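PDB 3VUP: beta-1,4-mannanase from Aplysia kurodai, which probably hydrolyses the beta-1,4-mannosidic linkages of mannan as a digestive enzyme of the sea hare. Local coordinates for residues 209-214 against 218-223. Numbering follows the deposited sequence. Where two conformers were deposited one is given.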
loop_
_atom_site.group_PDB
_atom_site.type_symbol
_atom_site.label_atom_id
_atom_site.label_comp_id
_atom_site.label_asym_id
_atom_site.label_seq_id
_atom_site.Cartn_x
_atom_site.Cartn_y
_atom_site.Cartn_z
ATOM N N ASP A 209 -14.269 -3.657 1.298
ATOM C CA ASP A 209 -15.465 -4.425 0.985
ATOM C C ASP A 209 -15.968 -4.094 -0.415
ATOM O O ASP A 209 -16.362 -4.983 -1.169
ATOM C CB ASP A 209 -16.556 -4.178 2.023
ATOM C CG ASP A 209 -17.793 -5.029 1.787
ATOM O OD1 ASP A 209 -17.832 -6.191 2.250
ATOM O OD2 ASP A 209 -18.739 -4.521 1.153
ATOM N N ALA A 210 -15.932 -2.818 -0.776
ATOM C CA ALA A 210 -16.350 -2.407 -2.109
ATOM C C ALA A 210 -15.484 -3.061 -3.183
ATOM O O ALA A 210 -15.994 -3.539 -4.199
ATOM C CB ALA A 210 -16.300 -0.896 -2.234
ATOM N N ILE A 211 -14.176 -3.081 -2.956
ATOM C CA ILE A 211 -13.263 -3.703 -3.906
ATOM C C ILE A 211 -13.586 -5.183 -4.101
ATOM O O ILE A 211 -13.713 -5.663 -5.226
ATOM C CB ILE A 211 -11.794 -3.502 -3.486
ATOM C CG1 ILE A 211 -11.407 -2.026 -3.614
ATOM C CG2 ILE A 211 -10.860 -4.392 -4.314
ATOM C CD1 ILE A 211 -10.109 -1.684 -2.954
ATOM N N LYS A 212 -13.739 -5.904 -2.997
ATOM C CA LYS A 212 -13.948 -7.346 -3.078
ATOM C C LYS A 212 -15.392 -7.789 -3.340
ATOM O O LYS A 212 -15.664 -8.981 -3.499
ATOM C CB LYS A 212 -13.298 -8.062 -1.903
ATOM C CG LYS A 212 -11.779 -8.062 -2.047
ATOM C CD LYS A 212 -11.064 -8.834 -0.949
ATOM C CE LYS A 212 -10.986 -8.032 0.339
ATOM N NZ LYS A 212 -10.228 -8.770 1.381
ATOM N N THR A 213 -16.313 -6.834 -3.389
ATOM C CA THR A 213 -17.649 -7.089 -3.916
ATOM C C THR A 213 -17.609 -6.948 -5.437
ATOM O O THR A 213 -18.224 -7.714 -6.171
ATOM C CB THR A 213 -18.703 -6.095 -3.361
ATOM O OG1 THR A 213 -18.724 -6.143 -1.932
ATOM C CG2 THR A 213 -20.091 -6.436 -3.878
ATOM N N THR A 214 -16.859 -5.958 -5.903
ATOM C CA THR A 214 -16.801 -5.621 -7.319
ATOM C C THR A 214 -15.859 -6.542 -8.097
ATOM O O THR A 214 -16.175 -6.969 -9.211
ATOM C CB THR A 214 -16.394 -4.150 -7.469
ATOM O OG1 THR A 214 -17.340 -3.332 -6.776
ATOM C CG2 THR A 214 -16.357 -3.737 -8.921
ATOM N N ALA A 218 -9.743 -9.825 -6.223
ATOM C CA ALA A 218 -8.695 -8.851 -5.934
ATOM C C ALA A 218 -8.205 -8.954 -4.497
ATOM O O ALA A 218 -8.958 -9.321 -3.594
ATOM C CB ALA A 218 -9.192 -7.438 -6.221
ATOM N N LEU A 219 -6.941 -8.605 -4.295
ATOM C CA LEU A 219 -6.360 -8.546 -2.964
ATOM C C LEU A 219 -6.273 -7.106 -2.490
ATOM O O LEU A 219 -6.090 -6.188 -3.300
ATOM C CB LEU A 219 -4.965 -9.171 -2.957
ATOM C CG LEU A 219 -4.864 -10.611 -3.477
ATOM C CD1 LEU A 219 -3.415 -11.088 -3.446
ATOM C CD2 LEU A 219 -5.758 -11.546 -2.676
ATOM N N VAL A 220 -6.375 -6.924 -1.176
ATOM C CA VAL A 220 -6.365 -5.596 -0.580
ATOM C C VAL A 220 -5.385 -5.551 0.592
ATOM O O VAL A 220 -5.313 -6.489 1.413
ATOM C CB VAL A 220 -7.788 -5.177 -0.110
ATOM C CG1 VAL A 220 -7.775 -3.748 0.429
ATOM C CG2 VAL A 220 -8.770 -5.289 -1.261
ATOM N N THR A 221 -4.634 -4.453 0.661
ATOM C CA THR A 221 -3.691 -4.217 1.747
ATOM C C THR A 221 -3.738 -2.726 2.127
ATOM O O THR A 221 -4.555 -1.963 1.604
ATOM C CB THR A 221 -2.256 -4.644 1.333
ATOM O OG1 THR A 221 -1.384 -4.633 2.471
ATOM C CG2 THR A 221 -1.698 -3.726 0.267
ATOM N N MET A 222 -2.841 -2.336 3.028
ATOM C CA MET A 222 -2.676 -0.961 3.475
ATOM C C MET A 222 -1.272 -0.902 4.067
ATOM O O MET A 222 -0.846 -1.828 4.760
ATOM C CB MET A 222 -3.776 -0.600 4.483
ATOM C CG MET A 222 -3.620 0.739 5.189
ATOM S SD MET A 222 -2.471 0.642 6.590
ATOM C CE MET A 222 -3.236 -0.685 7.519
ATOM N N GLY A 223 -0.535 0.168 3.779
ATOM C CA GLY A 223 0.850 0.271 4.203
ATOM C C GLY A 223 1.045 1.058 5.490
ATOM O O GLY A 223 0.908 2.285 5.501
#
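Ile-211 turns its CG2 methyl to the chain that follows the helix, where it meets two residues at once: CG2 lies 3.8 Å from Val-220 CG2 and 4.0 Å from Ala-218 CB. With CG2 anti to the backbone N and CG1 beside it (chi1 -68°), the short branch faces Ala-218 and Val-220. Ile-211 also packs on Trp-157 and Leu-159 of the neighbouring strand 157-161. Val-220 in turn sets CG2 between helix residues, since the same methyl is 3.9 Å from Lys-212 CE. The lysine uses its aliphatic part here. Its CD passes 3.4 Å from Ala-218 O, a carbon contact rather than a polar bond, and the bend at chi3 (-78°) carries CE across the valine. Beyond it, NZ forms a salt bridge with Asp-257 OD2 and a hydrogen bond to Val-255 O, and OD2 also accepts from Val-220 N, so one carboxylate joins helix and strand. A methionine in place of Lys-212 could still lie across the valine, but Asp-257 would probably lose its charged mate and Val-255 O its donor. No hydrogen bond links 209-214 directly to 218-223, and the touching side chains are all buried. The arrangement is that of a helix returning through a short loop to the next parallel strand in an eight-stranded TIM barrel, with helix 197-214 packed on the outside of strand 220-224.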